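Local atomic coordinates of YkuI protein (PDB entry 2BAS), a protein that contains an EAL domain and a C-terminal signalling domain, binds the second messenger cyclic di-GMP and is probably a cyclic-di-GMP phosphodiesterase. Residues D30-Y42 / E87-F100. Sequence-based numbering, arbitrary orientation.
Sequences DILTNIDDVLPYY and EVDNRIIRQALDRF
R91 and D36 carry the charged part of this contact: R91 NH2 gives a nearly straight bond (171°) to D36 OD1, 2.8 Å away, entering on the anti lone pair, the one turned from the other oxygen. The acceptor sits in the guanidinium plane, although the carboxylate itself is tilted against that plane. R91 reaches it with CG anti to the backbone N (chi1 -173°) and a chain folded at chi2 and chi3, which brings I35 O and, offset toward the rim, I35 CG1 over one guanidinium face; I35 CG2 lies 3.4 Å from R91 NH1. Putting an alanine at R91 would probably leave the D36 carboxylate without its charged mate and uncover that flank of I35. The second polar link is Q95 NE2 to V38 O, 3.1 Å, the carbonyl oxygen lying in the amide plane while the donor stands above the carbonyl plane.

One bond thus holds the turn at D36 and the other the backbone at V38, both to helix 82-100; residues 38-42 pass the helical segment 87-100 at 7.0 Å between axes. Both belong to the EAL domain, a modified TIM barrel in which strand 38-47 runs antiparallel to its neighbours 53-64 and 249-252.

V38 CG1 packs against I92 CG1, L32 CD2 meets V88 CG2, and I35 CD1 rests on E87 CG. P40 lies over the helix, CB between I92 CG2 and A96 CB, its CD against Q95.

Aromatic contact closes the far end: Y42 and F100 pair offset edge-to-face, the edge of Y42 toward the face of F100, planes at 85° and centroids 6.0 Å apart, while Y42 OH lies by R99 CB and A96 CA. F264 meets both rings.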
loop_
_atom_site.group_PDB
_atom_site.type_symbol
_atom_site.label_atom_id
_atom_site.label_comp_id
_atom_site.label_asym_id
_atom_site.label_seq_id
_atom_site.Cartn_x
_atom_site.Cartn_y
_atom_site.Cartn_z
ATOM N N ASP A 30 -25.064 18.157 -34.193
ATOM C CA ASP A 30 -25.890 17.002 -34.544
ATOM C C ASP A 30 -26.495 16.370 -33.281
ATOM O O ASP A 30 -27.634 15.905 -33.303
ATOM C CB ASP A 30 -25.085 15.965 -35.343
ATOM C CG ASP A 30 -24.544 16.513 -36.670
ATOM O OD1 ASP A 30 -25.122 17.467 -37.236
ATOM O OD2 ASP A 30 -23.531 15.970 -37.158
ATOM N N ILE A 31 -25.734 16.374 -32.187
ATOM C CA ILE A 31 -26.223 15.875 -30.904
ATOM C C ILE A 31 -27.237 16.831 -30.248
ATOM O O ILE A 31 -28.301 16.403 -29.808
ATOM C CB ILE A 31 -25.057 15.531 -29.923
ATOM C CG1 ILE A 31 -24.176 14.421 -30.510
ATOM C CG2 ILE A 31 -25.603 15.098 -28.555
ATOM C CD1 ILE A 31 -22.829 14.244 -29.833
ATOM N N LEU A 32 -26.920 18.116 -30.204
ATOM C CA LEU A 32 -27.756 19.086 -29.498
ATOM C C LEU A 32 -29.150 19.317 -30.075
ATOM O O LEU A 32 -30.109 19.457 -29.319
ATOM C CB LEU A 32 -27.024 20.422 -29.333
ATOM C CG LEU A 32 -25.910 20.401 -28.283
ATOM C CD1 LEU A 32 -25.057 21.661 -28.381
ATOM C CD2 LEU A 32 -26.480 20.230 -26.877
ATOM N N THR A 33 -29.271 19.372 -31.398
ATOM C CA THR A 33 -30.588 19.554 -31.993
ATOM C C THR A 33 -31.385 18.243 -32.049
ATOM O O THR A 33 -32.611 18.263 -32.168
ATOM C CB THR A 33 -30.540 20.276 -33.359
ATOM O OG1 THR A 33 -29.510 19.712 -34.176
ATOM C CG2 THR A 33 -30.260 21.764 -33.164
ATOM N N ASN A 34 -30.695 17.110 -31.941
ATOM C CA ASN A 34 -31.369 15.810 -31.846
ATOM C C ASN A 34 -31.383 15.272 -30.410
ATOM O O ASN A 34 -31.352 14.056 -30.181
ATOM C CB ASN A 34 -30.738 14.790 -32.800
ATOM C CG ASN A 34 -30.994 15.116 -34.248
ATOM O OD1 ASN A 34 -32.131 15.068 -34.714
ATOM N ND2 ASN A 34 -29.935 15.444 -34.977
ATOM N N ILE A 35 -31.448 16.189 -29.449
ATOM C CA ILE A 35 -31.403 15.833 -28.034
ATOM C C ILE A 35 -32.422 14.756 -27.645
ATOM O O ILE A 35 -32.236 14.063 -26.650
ATOM C CB ILE A 35 -31.513 17.093 -27.134
ATOM C CG1 ILE A 35 -31.057 16.789 -25.699
ATOM C CG2 ILE A 35 -32.913 17.702 -27.202
ATOM C CD1 ILE A 35 -30.768 18.033 -24.870
ATOM N N ASP A 36 -33.468 14.597 -28.449
ATOM C CA ASP A 36 -34.509 13.588 -28.200
ATOM C C ASP A 36 -34.106 12.131 -28.505
ATOM O O ASP A 36 -34.624 11.207 -27.875
ATOM C CB ASP A 36 -35.798 13.951 -28.945
ATOM C CG ASP A 36 -36.377 15.280 -28.488
ATOM O OD1 ASP A 36 -36.361 15.558 -27.263
ATOM O OD2 ASP A 36 -36.848 16.052 -29.355
ATOM N N ASP A 37 -33.195 11.929 -29.460
ATOM C CA ASP A 37 -32.720 10.584 -29.813
ATOM C C ASP A 37 -31.783 10.013 -28.748
ATOM O O ASP A 37 -31.562 8.804 -28.681
ATOM C CB ASP A 37 -32.001 10.594 -31.168
ATOM C CG ASP A 37 -32.934 10.884 -32.339
ATOM O OD1 ASP A 37 -34.112 10.458 -32.313
ATOM O OD2 ASP A 37 -32.473 11.529 -33.305
ATOM N N VAL A 38 -31.232 10.905 -27.932
ATOM C CA VAL A 38 -30.318 10.556 -26.846
ATOM C C VAL A 38 -30.964 9.569 -25.868
ATOM O O VAL A 38 -32.158 9.681 -25.555
ATOM C CB VAL A 38 -29.846 11.839 -26.116
ATOM C CG1 VAL A 38 -29.324 11.535 -24.738
ATOM C CG2 VAL A 38 -28.796 12.554 -26.950
ATOM N N LEU A 39 -30.174 8.603 -25.403
ATOM C CA LEU A 39 -30.680 7.578 -24.508
ATOM C C LEU A 39 -29.589 6.990 -23.606
ATOM O O LEU A 39 -28.407 7.025 -23.960
ATOM C CB LEU A 39 -31.364 6.458 -25.319
ATOM C CG LEU A 39 -30.542 5.491 -26.187
ATOM C CD1 LEU A 39 -31.435 4.400 -26.757
ATOM C CD2 LEU A 39 -29.774 6.205 -27.315
ATOM N N PRO A 40 -29.984 6.465 -22.426
ATOM C CA PRO A 40 -29.038 5.728 -21.596
ATOM C C PRO A 40 -28.875 4.268 -22.015
ATOM O O PRO A 40 -29.833 3.629 -22.436
ATOM C CB PRO A 40 -29.670 5.800 -20.203
ATOM C CG PRO A 40 -31.133 5.882 -20.456
ATOM C CD PRO A 40 -31.309 6.575 -21.780
ATOM N N TYR A 41 -27.651 3.766 -21.923
ATOM C CA TYR A 41 -27.391 2.341 -22.001
ATOM C C TYR A 41 -26.930 1.891 -20.625
ATOM O O TYR A 41 -26.719 2.724 -19.735
ATOM C CB TYR A 41 -26.326 2.043 -23.044
ATOM C CG TYR A 41 -26.863 1.469 -24.324
ATOM C CD1 TYR A 41 -28.023 1.976 -24.911
ATOM C CD2 TYR A 41 -26.195 0.426 -24.965
ATOM C CE1 TYR A 41 -28.510 1.448 -26.103
ATOM C CE2 TYR A 41 -26.670 -0.109 -26.160
ATOM C CZ TYR A 41 -27.829 0.408 -26.719
ATOM O OH TYR A 41 -28.302 -0.120 -27.897
ATOM N N TYR A 42 -26.781 0.578 -20.443
ATOM C CA TYR A 42 -26.395 0.028 -19.139
ATOM C C TYR A 42 -25.390 -1.119 -19.241
ATOM O O TYR A 42 -25.408 -1.897 -20.199
ATOM C CB TYR A 42 -27.637 -0.457 -18.379
ATOM C CG TYR A 42 -28.812 0.512 -18.362
ATOM C CD1 TYR A 42 -29.775 0.492 -19.371
ATOM C CD2 TYR A 42 -28.962 1.443 -17.329
ATOM C CE1 TYR A 42 -30.852 1.383 -19.359
ATOM C CE2 TYR A 42 -30.029 2.328 -17.308
ATOM C CZ TYR A 42 -30.971 2.292 -18.327
ATOM O OH TYR A 42 -32.028 3.168 -18.303
ATOM N N GLU A 87 -26.955 19.893 -20.224
ATOM C CA GLU A 87 -28.242 19.647 -20.887
ATOM C C GLU A 87 -28.399 18.195 -21.375
ATOM O O GLU A 87 -29.461 17.585 -21.222
ATOM C CB GLU A 87 -28.452 20.618 -22.055
ATOM C CG GLU A 87 -29.857 20.574 -22.670
ATOM C CD GLU A 87 -30.062 21.586 -23.794
ATOM O OE1 GLU A 87 -31.143 21.559 -24.427
ATOM O OE2 GLU A 87 -29.156 22.413 -24.045
ATOM N N VAL A 88 -27.344 17.660 -21.972
ATOM C CA VAL A 88 -27.353 16.292 -22.450
ATOM C C VAL A 88 -27.307 15.327 -21.258
ATOM O O VAL A 88 -28.105 14.396 -21.172
ATOM C CB VAL A 88 -26.182 16.039 -23.425
ATOM C CG1 VAL A 88 -26.129 14.574 -23.861
ATOM C CG2 VAL A 88 -26.305 16.947 -24.640
ATOM N N ASP A 89 -26.383 15.571 -20.335
ATOM C CA ASP A 89 -26.224 14.732 -19.150
ATOM C C ASP A 89 -27.534 14.563 -18.382
ATOM O O ASP A 89 -27.915 13.446 -18.041
ATOM C CB ASP A 89 -25.147 15.315 -18.241
ATOM C CG ASP A 89 -24.724 14.364 -17.144
ATOM O OD1 ASP A 89 -24.447 13.170 -17.446
ATOM O OD2 ASP A 89 -24.656 14.831 -15.977
ATOM N N ASN A 90 -28.228 15.670 -18.140
ATOM C CA ASN A 90 -29.529 15.650 -17.474
ATOM C C ASN A 90 -30.588 14.792 -18.183
ATOM O O ASN A 90 -31.357 14.080 -17.532
ATOM C CB ASN A 90 -30.037 17.079 -17.219
ATOM C CG ASN A 90 -29.248 17.803 -16.110
ATOM O OD1 ASN A 90 -28.628 17.176 -15.248
ATOM N ND2 ASN A 90 -29.283 19.131 -16.135
ATOM N N ARG A 91 -30.621 14.842 -19.509
ATOM C CA ARG A 91 -31.565 14.020 -20.253
ATOM C C ARG A 91 -31.279 12.538 -19.999
ATOM O O ARG A 91 -32.172 11.786 -19.605
ATOM C CB ARG A 91 -31.553 14.361 -21.752
ATOM C CG ARG A 91 -32.642 13.663 -22.591
ATOM C CD ARG A 91 -34.041 14.199 -22.297
ATOM N NE ARG A 91 -34.225 15.527 -22.868
ATOM C CZ ARG A 91 -34.803 15.770 -24.043
ATOM N NH1 ARG A 91 -34.915 17.018 -24.480
ATOM N NH2 ARG A 91 -35.272 14.773 -24.783
ATOM N N ILE A 92 -30.030 12.132 -20.185
ATOM C CA ILE A 92 -29.644 10.741 -19.961
ATOM C C ILE A 92 -29.994 10.241 -18.557
ATOM O O ILE A 92 -30.652 9.212 -18.427
ATOM C CB ILE A 92 -28.142 10.524 -20.211
ATOM C CG1 ILE A 92 -27.788 10.842 -21.660
ATOM C CG2 ILE A 92 -27.726 9.090 -19.859
ATOM C CD1 ILE A 92 -26.290 11.056 -21.852
ATOM N N ILE A 93 -29.549 10.964 -17.523
ATOM C CA ILE A 93 -29.773 10.576 -16.122
ATOM C C ILE A 93 -31.246 10.352 -15.795
ATOM O O ILE A 93 -31.611 9.321 -15.221
ATOM C CB ILE A 93 -29.192 11.610 -15.128
ATOM C CG1 ILE A 93 -27.692 11.808 -15.359
ATOM C CG2 ILE A 93 -29.412 11.155 -13.692
ATOM C CD1 ILE A 93 -27.124 13.077 -14.720
ATOM N N ARG A 94 -32.084 11.321 -16.161
ATOM C CA ARG A 94 -33.521 11.243 -15.913
ATOM C C ARG A 94 -34.191 10.039 -16.575
ATOM O O ARG A 94 -35.005 9.361 -15.946
ATOM C CB ARG A 94 -34.208 12.544 -16.316
ATOM C CG ARG A 94 -33.886 13.691 -15.384
ATOM C CD ARG A 94 -34.421 15.018 -15.903
ATOM N NE ARG A 94 -33.944 16.098 -15.047
ATOM C CZ ARG A 94 -34.553 16.520 -13.939
ATOM N NH1 ARG A 94 -35.701 15.975 -13.538
ATOM N NH2 ARG A 94 -34.008 17.501 -13.228
ATOM N N GLN A 95 -33.849 9.760 -17.828
ATOM C CA GLN A 95 -34.375 8.575 -18.490
ATOM C C GLN A 95 -33.973 7.321 -17.741
ATOM O O GLN A 95 -34.779 6.402 -17.582
ATOM C CB GLN A 95 -33.863 8.473 -19.917
ATOM C CG GLN A 95 -34.502 9.434 -20.884
ATOM C CD GLN A 95 -33.950 9.267 -22.274
ATOM O OE1 GLN A 95 -34.038 8.189 -22.868
ATOM N NE2 GLN A 95 -33.378 10.335 -22.809
ATOM N N ALA A 96 -32.725 7.290 -17.280
ATOM C CA ALA A 96 -32.195 6.129 -16.602
ATOM C C ALA A 96 -32.851 5.902 -15.250
ATOM O O ALA A 96 -33.226 4.771 -14.933
ATOM C CB ALA A 96 -30.692 6.233 -16.460
ATOM N N LEU A 97 -32.991 6.958 -14.450
ATOM C CA LEU A 97 -33.622 6.810 -13.139
ATOM C C LEU A 97 -35.097 6.444 -13.310
ATOM O O LEU A 97 -35.684 5.794 -12.445
ATOM C CB LEU A 97 -33.438 8.050 -12.254
ATOM C CG LEU A 97 -32.017 8.482 -11.862
ATOM C CD1 LEU A 97 -32.046 9.546 -10.785
ATOM C CD2 LEU A 97 -31.148 7.321 -11.400
ATOM N N ASP A 98 -35.683 6.848 -14.435
ATOM C CA ASP A 98 -37.030 6.413 -14.790
ATOM C C ASP A 98 -37.046 4.891 -14.997
ATOM O O ASP A 98 -37.911 4.198 -14.455
ATOM C CB ASP A 98 -37.567 7.155 -16.030
ATOM C CG ASP A 98 -37.990 8.601 -15.731
ATOM O OD1 ASP A 98 -37.715 9.113 -14.627
ATOM O OD2 ASP A 98 -38.601 9.240 -16.612
ATOM N N ARG A 99 -36.077 4.372 -15.750
ATOM C CA ARG A 99 -35.981 2.932 -15.994
ATOM C C ARG A 99 -35.789 2.160 -14.691
ATOM O O ARG A 99 -36.448 1.138 -14.480
ATOM C CB ARG A 99 -34.874 2.613 -17.008
ATOM C CG ARG A 99 -34.637 1.132 -17.285
ATOM C CD ARG A 99 -35.845 0.433 -17.887
ATOM N NE ARG A 99 -35.946 -0.953 -17.417
ATOM C CZ ARG A 99 -35.633 -2.033 -18.133
ATOM N NH1 ARG A 99 -35.206 -1.916 -19.387
ATOM N NH2 ARG A 99 -35.760 -3.239 -17.595
ATOM N N PHE A 100 -34.907 2.661 -13.820
ATOM C CA PHE A 100 -34.677 2.063 -12.497
ATOM C C PHE A 100 -35.944 1.993 -11.634
ATOM O O PHE A 100 -36.163 0.995 -10.940
ATOM C CB PHE A 100 -33.563 2.795 -11.736
ATOM C CG PHE A 100 -32.169 2.363 -12.118
ATOM C CD1 PHE A 100 -31.380 3.152 -12.947
ATOM C CD2 PHE A 100 -31.640 1.168 -11.642
ATOM C CE1 PHE A 100 -30.082 2.754 -13.301
ATOM C CE2 PHE A 100 -30.344 0.765 -11.988
ATOM C CZ PHE A 100 -29.568 1.560 -12.818
#